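Local coordinates for protein Myo-inositol 2-dehydrogenase (Lactobacillus plantarum WCFS1, PDB 3CEA) that probably catalyses the NAD-dependent oxidation of myo-inositol at its 2-hydroxyl, binding the dinucleotide on a Rossmann fold, at residues A[125-138]-A[293-305]. Residues are numbered along the deposited sequence; the frame is centred on the assembly and turned at random. Where two conformers were deposited one is given.
Sequences IFQSGFMRRYDDSY and RFDTAFTDEVQDF. With NAD (nicotinamide-adenine-dinucleotide), chain E.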
loop_
_atom_site.group_PDB
_atom_site.type_symbol
_atom_site.label_atom_id
_atom_site.label_comp_id
_atom_site.label_asym_id
_atom_site.label_seq_id
_atom_site.Cartn_x
_atom_site.Cartn_y
_atom_site.Cartn_z
ATOM N N ILE A 125 40.112 -13.135 -14.457
ATOM C CA ILE A 125 38.697 -13.067 -14.114
ATOM C C ILE A 125 37.933 -12.276 -15.175
ATOM O O ILE A 125 38.361 -11.193 -15.581
ATOM C CB ILE A 125 38.476 -12.426 -12.709
ATOM C CG1 ILE A 125 39.378 -13.079 -11.644
ATOM C CG2 ILE A 125 36.997 -12.462 -12.304
ATOM C CD1 ILE A 125 39.190 -14.585 -11.448
ATOM N N PHE A 126 36.822 -12.846 -15.639
ATOM C CA PHE A 126 35.845 -12.101 -16.426
ATOM C C PHE A 126 34.500 -12.086 -15.710
ATOM O O PHE A 126 34.044 -13.113 -15.207
ATOM C CB PHE A 126 35.685 -12.669 -17.840
ATOM C CG PHE A 126 34.606 -11.985 -18.640
ATOM C CD1 PHE A 126 34.880 -10.822 -19.354
ATOM C CD2 PHE A 126 33.306 -12.487 -18.657
ATOM C CE1 PHE A 126 33.880 -10.177 -20.082
ATOM C CE2 PHE A 126 32.301 -11.847 -19.380
ATOM C CZ PHE A 126 32.591 -10.691 -20.093
ATOM N N GLN A 127 33.862 -10.918 -15.687
ATOM C CA GLN A 127 32.584 -10.755 -15.009
ATOM C C GLN A 127 31.624 -9.868 -15.799
ATOM O O GLN A 127 31.999 -8.780 -16.244
ATOM C CB GLN A 127 32.808 -10.189 -13.607
ATOM C CG GLN A 127 31.603 -10.270 -12.688
ATOM C CD GLN A 127 31.976 -10.126 -11.228
ATOM O OE1 GLN A 127 32.905 -10.775 -10.743
ATOM N NE2 GLN A 127 31.246 -9.275 -10.514
ATOM N N SER A 128 30.394 -10.359 -15.966
ATOM C CA SER A 128 29.330 -9.616 -16.641
ATOM C C SER A 128 28.643 -8.647 -15.672
ATOM O O SER A 128 29.027 -8.551 -14.502
ATOM C CB SER A 128 28.313 -10.579 -17.266
ATOM O OG SER A 128 27.559 -11.254 -16.273
ATOM N N GLY A 129 27.626 -7.932 -16.154
ATOM C CA GLY A 129 26.942 -6.934 -15.336
ATOM C C GLY A 129 25.471 -7.154 -15.025
ATOM O O GLY A 129 24.677 -6.213 -15.089
ATOM N N PHE A 130 25.094 -8.384 -14.681
ATOM C CA PHE A 130 23.723 -8.646 -14.230
ATOM C C PHE A 130 23.589 -8.317 -12.746
ATOM O O PHE A 130 23.636 -9.208 -11.888
ATOM C CB PHE A 130 23.291 -10.089 -14.519
ATOM C CG PHE A 130 23.079 -10.386 -15.981
ATOM C CD1 PHE A 130 22.188 -9.630 -16.742
ATOM C CD2 PHE A 130 23.753 -11.441 -16.593
ATOM C CE1 PHE A 130 21.986 -9.909 -18.096
ATOM C CE2 PHE A 130 23.555 -11.731 -17.945
ATOM C CZ PHE A 130 22.671 -10.962 -18.697
HETATM N N MSE A 131 23.422 -7.028 -12.458
HETATM C CA MSE A 131 23.458 -6.512 -11.090
HETATM C C MSE A 131 22.252 -6.912 -10.236
HETATM O O MSE A 131 22.365 -6.989 -9.009
HETATM C CB MSE A 131 23.643 -4.984 -11.080
HETATM C CG MSE A 131 22.383 -4.165 -11.361
HETATM SE SE MSE A 131 21.721 -4.379 -13.178
HETATM C CE MSE A 131 20.144 -3.298 -13.030
ATOM N N ARG A 132 21.112 -7.171 -10.880
ATOM C CA ARG A 132 19.868 -7.477 -10.158
ATOM C C ARG A 132 19.989 -8.702 -9.258
ATOM O O ARG A 132 19.269 -8.815 -8.265
ATOM C CB ARG A 132 18.684 -7.632 -11.117
ATOM C CG ARG A 132 18.338 -6.358 -11.870
ATOM C CD ARG A 132 17.004 -6.473 -12.571
ATOM N NE ARG A 132 16.810 -5.392 -13.538
ATOM C CZ ARG A 132 15.819 -5.346 -14.422
ATOM N NH1 ARG A 132 14.919 -6.319 -14.474
ATOM N NH2 ARG A 132 15.732 -4.326 -15.265
ATOM N N ARG A 133 20.910 -9.600 -9.601
ATOM C CA ARG A 133 21.196 -10.784 -8.787
ATOM C C ARG A 133 21.804 -10.420 -7.429
ATOM O O ARG A 133 21.728 -11.200 -6.476
ATOM C CB ARG A 133 22.130 -11.741 -9.532
ATOM C CG ARG A 133 21.497 -12.457 -10.715
ATOM C CD ARG A 133 22.107 -13.842 -10.877
ATOM N NE ARG A 133 21.802 -14.451 -12.171
ATOM C CZ ARG A 133 22.097 -15.707 -12.496
ATOM N NH1 ARG A 133 22.700 -16.507 -11.622
ATOM N NH2 ARG A 133 21.786 -16.172 -13.700
ATOM N N TYR A 134 22.405 -9.234 -7.360
ATOM C CA TYR A 134 23.021 -8.714 -6.138
ATOM C C TYR A 134 22.038 -7.905 -5.289
ATOM O O TYR A 134 22.257 -7.725 -4.087
ATOM C CB TYR A 134 24.238 -7.849 -6.480
ATOM C CG TYR A 134 25.389 -8.617 -7.092
ATOM C CD1 TYR A 134 25.432 -8.877 -8.464
ATOM C CD2 TYR A 134 26.438 -9.082 -6.300
ATOM C CE1 TYR A 134 26.488 -9.584 -9.029
ATOM C CE2 TYR A 134 27.498 -9.789 -6.855
ATOM C CZ TYR A 134 27.518 -10.035 -8.218
ATOM O OH TYR A 134 28.565 -10.732 -8.769
ATOM N N ASP A 135 20.967 -7.417 -5.919
ATOM C CA ASP A 135 19.952 -6.607 -5.239
ATOM C C ASP A 135 19.353 -7.350 -4.045
ATOM O O ASP A 135 19.065 -8.546 -4.132
ATOM C CB ASP A 135 18.849 -6.190 -6.216
ATOM C CG ASP A 135 17.739 -5.408 -5.542
ATOM O OD1 ASP A 135 17.937 -4.209 -5.256
ATOM O OD2 ASP A 135 16.668 -5.998 -5.293
ATOM N N ASP A 136 19.177 -6.624 -2.942
ATOM C CA ASP A 136 18.716 -7.187 -1.671
ATOM C C ASP A 136 17.340 -7.843 -1.766
ATOM O O ASP A 136 17.121 -8.913 -1.196
ATOM C CB ASP A 136 18.707 -6.101 -0.588
ATOM C CG ASP A 136 18.628 -6.675 0.817
ATOM N N SER A 137 16.428 -7.195 -2.491
ATOM C CA SER A 137 15.047 -7.668 -2.639
ATOM C C SER A 137 14.929 -8.912 -3.522
ATOM O O SER A 137 14.246 -9.876 -3.157
ATOM C CB SER A 137 14.141 -6.547 -3.162
ATOM O OG SER A 137 13.997 -5.520 -2.199
ATOM N N TYR A 138 15.594 -8.889 -4.677
ATOM C CA TYR A 138 15.621 -10.051 -5.564
ATOM C C TYR A 138 16.197 -11.274 -4.851
ATOM O O TYR A 138 15.653 -12.377 -4.970
ATOM C CB TYR A 138 16.382 -9.754 -6.860
ATOM C CG TYR A 138 15.609 -8.888 -7.833
ATOM C CD1 TYR A 138 14.504 -9.395 -8.518
ATOM C CD2 TYR A 138 15.982 -7.565 -8.073
ATOM C CE1 TYR A 138 13.788 -8.610 -9.409
ATOM C CE2 TYR A 138 15.269 -6.767 -8.968
ATOM C CZ TYR A 138 14.175 -7.298 -9.634
ATOM O OH TYR A 138 13.461 -6.522 -10.522
ATOM N N ARG A 293 17.602 3.132 -8.380
ATOM C CA ARG A 293 16.986 1.887 -7.926
ATOM C C ARG A 293 18.029 0.837 -7.538
ATOM O O ARG A 293 17.893 0.167 -6.510
ATOM C CB ARG A 293 16.035 1.348 -9.009
ATOM C CG ARG A 293 15.554 -0.097 -8.836
ATOM C CD ARG A 293 14.697 -0.300 -7.594
ATOM N NE ARG A 293 14.303 -1.696 -7.434
ATOM C CZ ARG A 293 14.968 -2.600 -6.714
ATOM N NH1 ARG A 293 16.082 -2.269 -6.066
ATOM N NH2 ARG A 293 14.513 -3.843 -6.639
ATOM N N PHE A 294 19.074 0.714 -8.351
ATOM C CA PHE A 294 20.043 -0.364 -8.194
ATOM C C PHE A 294 21.434 0.077 -7.735
ATOM O O PHE A 294 22.398 -0.695 -7.837
ATOM C CB PHE A 294 20.120 -1.183 -9.486
ATOM C CG PHE A 294 18.876 -1.974 -9.771
ATOM C CD1 PHE A 294 18.510 -3.038 -8.951
ATOM C CD2 PHE A 294 18.065 -1.654 -10.854
ATOM C CE1 PHE A 294 17.354 -3.775 -9.205
ATOM C CE2 PHE A 294 16.912 -2.390 -11.120
ATOM C CZ PHE A 294 16.558 -3.452 -10.290
ATOM N N ASP A 295 21.527 1.300 -7.211
ATOM C CA ASP A 295 22.795 1.876 -6.743
ATOM C C ASP A 295 23.623 0.920 -5.874
ATOM O O ASP A 295 24.808 0.712 -6.139
ATOM C CB ASP A 295 22.545 3.190 -5.998
ATOM C CG ASP A 295 23.832 3.908 -5.633
ATOM O OD1 ASP A 295 24.510 4.434 -6.546
ATOM O OD2 ASP A 295 24.161 3.952 -4.426
ATOM N N THR A 296 22.995 0.345 -4.846
ATOM C CA THR A 296 23.669 -0.596 -3.940
ATOM C C THR A 296 24.114 -1.872 -4.666
ATOM O O THR A 296 25.242 -2.334 -4.477
ATOM C CB THR A 296 22.783 -0.959 -2.724
ATOM O OG1 THR A 296 22.258 0.235 -2.133
ATOM C CG2 THR A 296 23.583 -1.725 -1.676
ATOM N N ALA A 297 23.230 -2.428 -5.498
ATOM C CA ALA A 297 23.541 -3.620 -6.291
ATOM C C ALA A 297 24.738 -3.399 -7.217
ATOM O O ALA A 297 25.579 -4.285 -7.363
ATOM C CB ALA A 297 22.322 -4.069 -7.088
ATOM N N PHE A 298 24.805 -2.216 -7.832
ATOM C CA PHE A 298 25.946 -1.819 -8.663
ATOM C C PHE A 298 27.236 -1.764 -7.856
ATOM O O PHE A 298 28.292 -2.176 -8.335
ATOM C CB PHE A 298 25.706 -0.452 -9.300
ATOM C CG PHE A 298 24.802 -0.482 -10.502
ATOM C CD1 PHE A 298 25.085 -1.306 -11.590
ATOM C CD2 PHE A 298 23.685 0.348 -10.561
ATOM C CE1 PHE A 298 24.258 -1.322 -12.708
ATOM C CE2 PHE A 298 22.848 0.342 -11.679
ATOM C CZ PHE A 298 23.134 -0.494 -12.754
ATOM N N THR A 299 27.150 -1.236 -6.637
ATOM C CA THR A 299 28.298 -1.164 -5.745
ATOM C C THR A 299 28.717 -2.571 -5.324
ATOM O O THR A 299 29.885 -2.938 -5.456
ATOM C CB THR A 299 27.997 -0.278 -4.516
ATOM O OG1 THR A 299 27.719 1.056 -4.955
ATOM C CG2 THR A 299 29.178 -0.240 -3.553
ATOM N N ASP A 300 27.753 -3.360 -4.850
ATOM C CA ASP A 300 28.025 -4.708 -4.356
ATOM C C ASP A 300 28.613 -5.652 -5.414
ATOM O O ASP A 300 29.479 -6.477 -5.093
ATOM C CB ASP A 300 26.773 -5.313 -3.702
ATOM C CG ASP A 300 26.426 -4.654 -2.362
ATOM O OD1 ASP A 300 27.257 -3.891 -1.817
ATOM O OD2 ASP A 300 25.315 -4.906 -1.843
ATOM N N GLU A 301 28.161 -5.525 -6.664
ATOM C CA GLU A 301 28.669 -6.370 -7.756
ATOM C C GLU A 301 30.106 -6.034 -8.144
ATOM O O GLU A 301 30.901 -6.934 -8.431
ATOM C CB GLU A 301 27.760 -6.315 -8.993
ATOM C CG GLU A 301 27.827 -5.021 -9.789
ATOM C CD GLU A 301 27.283 -5.154 -11.195
ATOM O OE1 GLU A 301 27.047 -6.293 -11.654
ATOM O OE2 GLU A 301 27.100 -4.107 -11.847
ATOM N N VAL A 302 30.429 -4.741 -8.159
ATOM C CA VAL A 302 31.776 -4.280 -8.486
ATOM C C VAL A 302 32.742 -4.670 -7.369
ATOM O O VAL A 302 33.875 -5.075 -7.635
ATOM C CB VAL A 302 31.810 -2.757 -8.780
ATOM C CG1 VAL A 302 33.241 -2.231 -8.827
ATOM C CG2 VAL A 302 31.103 -2.464 -10.096
ATOM N N GLN A 303 32.275 -4.564 -6.125
ATOM C CA GLN A 303 33.036 -5.025 -4.969
ATOM C C GLN A 303 33.295 -6.530 -5.056
ATOM O O GLN A 303 34.396 -6.989 -4.749
ATOM C CB GLN A 303 32.310 -4.682 -3.664
ATOM C CG GLN A 303 33.110 -4.998 -2.397
ATOM C CD GLN A 303 34.301 -4.076 -2.212
ATOM O OE1 GLN A 303 34.143 -2.879 -1.969
ATOM N NE2 GLN A 303 35.503 -4.632 -2.326
ATOM N N ASP A 304 32.282 -7.283 -5.482
ATOM C CA ASP A 304 32.407 -8.729 -5.661
ATOM C C ASP A 304 33.460 -9.064 -6.718
ATOM O O ASP A 304 34.252 -9.992 -6.536
ATOM C CB ASP A 304 31.056 -9.355 -6.024
ATOM C CG ASP A 304 31.121 -10.875 -6.135
ATOM O OD1 ASP A 304 31.585 -11.536 -5.178
ATOM O OD2 ASP A 304 30.696 -11.410 -7.183
ATOM N N PHE A 305 33.466 -8.298 -7.811
ATOM C CA PHE A 305 34.466 -8.442 -8.870
ATOM C C PHE A 305 35.878 -8.183 -8.352
ATOM O O PHE A 305 36.796 -8.955 -8.632
ATOM C CB PHE A 305 34.149 -7.507 -10.047
ATOM C CG PHE A 305 35.264 -7.386 -11.052
ATOM C CD1 PHE A 305 35.478 -8.383 -11.998
ATOM C CD2 PHE A 305 36.097 -6.271 -11.054
ATOM C CE1 PHE A 305 36.507 -8.275 -12.930
ATOM C CE2 PHE A 305 37.130 -6.151 -11.981
ATOM C CZ PHE A 305 37.334 -7.155 -12.922
HETATM P PA NAD E . 26.264 6.156 -22.690
HETATM O O1A NAD E . 25.532 7.017 -21.734
HETATM O O2A NAD E . 25.976 6.523 -24.094
HETATM O O5B NAD E . 27.839 6.231 -22.367
HETATM C C5B NAD E . 28.789 5.680 -23.256
HETATM C C4B NAD E . 30.185 6.189 -22.901
HETATM O O4B NAD E . 31.178 5.433 -23.572
HETATM C C3B NAD E . 30.385 7.641 -23.301
HETATM O O3B NAD E . 30.971 8.308 -22.210
HETATM C C2B NAD E . 31.346 7.596 -24.473
HETATM O O2B NAD E . 32.244 8.683 -24.479
HETATM C C1B NAD E . 32.075 6.277 -24.271
HETATM N N9A NAD E . 32.469 5.669 -25.556
HETATM C C8A NAD E . 31.659 5.413 -26.635
HETATM N N7A NAD E . 32.400 4.845 -27.613
HETATM C C5A NAD E . 33.675 4.739 -27.175
HETATM C C6A NAD E . 34.828 4.239 -27.770
HETATM N N6A NAD E . 34.731 3.530 -28.890
HETATM N N1A NAD E . 36.018 4.259 -27.065
HETATM C C2A NAD E . 36.062 4.772 -25.779
HETATM N N3A NAD E . 34.910 5.269 -25.193
HETATM C C4A NAD E . 33.735 5.252 -25.880
HETATM O O3 NAD E . 25.892 4.607 -22.448
HETATM P PN NAD E . 25.517 4.039 -20.987
HETATM O O1N NAD E . 26.424 4.640 -19.980
HETATM O O2N NAD E . 24.051 4.147 -20.841
HETATM O O5D NAD E . 25.833 2.466 -21.083
HETATM C C5D NAD E . 27.039 1.946 -21.592
HETATM C C4D NAD E . 26.961 0.424 -21.509
HETATM O O4D NAD E . 26.408 0.032 -20.265
HETATM C C3D NAD E . 26.083 -0.160 -22.607
HETATM O O3D NAD E . 26.779 -1.210 -23.239
HETATM C C2D NAD E . 24.858 -0.684 -21.883
HETATM O O2D NAD E . 24.402 -1.899 -22.426
HETATM C C1D NAD E . 25.325 -0.863 -20.444
HETATM N N1N NAD E . 24.242 -0.591 -19.478
HETATM C C2N NAD E . 23.971 -1.524 -18.508
HETATM C C3N NAD E . 22.951 -1.303 -17.578
HETATM C C7N NAD E . 22.758 -2.228 -16.409
HETATM O O7N NAD E . 21.504 -2.242 -15.768
HETATM N N7N NAD E . 23.763 -3.010 -16.003
HETATM C C4N NAD E . 22.207 -0.126 -17.643
HETATM C C5N NAD E . 22.487 0.815 -18.631
HETATM C C6N NAD E . 23.511 0.570 -19.546
HETATM O O HOH W 1 25.744 -4.069 -13.973
HETATM O O HOH W 2 20.275 -2.348 -4.948
HETATM O O HOH W 3 12.525 -4.530 -8.512
#
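M131, a selenomethionine, packs against F294, the N-cap residue of helix 295-311, and F298, one turn on: its CE meets F294 CD2 at 3.4 Å, while its CG sits over the F298 face. A long, flexible chain suits this Met-aromatic site, and a bend at chi2 (-67°) carries CE to 3.2 Å from NAD O7N. E301 lays its buried carboxylate against M131, CD 3.6 Å from CB. R132 CG covers the F294 face, and A297, small enough for close approach, sets its CB 3.5 Å from M131 O. On the strand, the Q127 amide lies against F305, NE2 3.4 Å from CB, its OE1 bonded to N308.

Y134 marks the looser, partly exposed side. Its ring rests on E301 CB, and its hydroxyl donates to D304 OD2 (2.7 Å), met on the anti side. At the other end buried D135 N-caps helix 136-146 through OD2, while partly exposed R293 donates from NH1 to D135 OD1 (2.8 Å) in a salt bridge, with a weak second bond from NH2 to OD2.

M131 and F298 pack on the nicotinamide carboxamide alongside the polar G129 O, so the seating of this loop on helix 295-311 probably sets the pocket wall there.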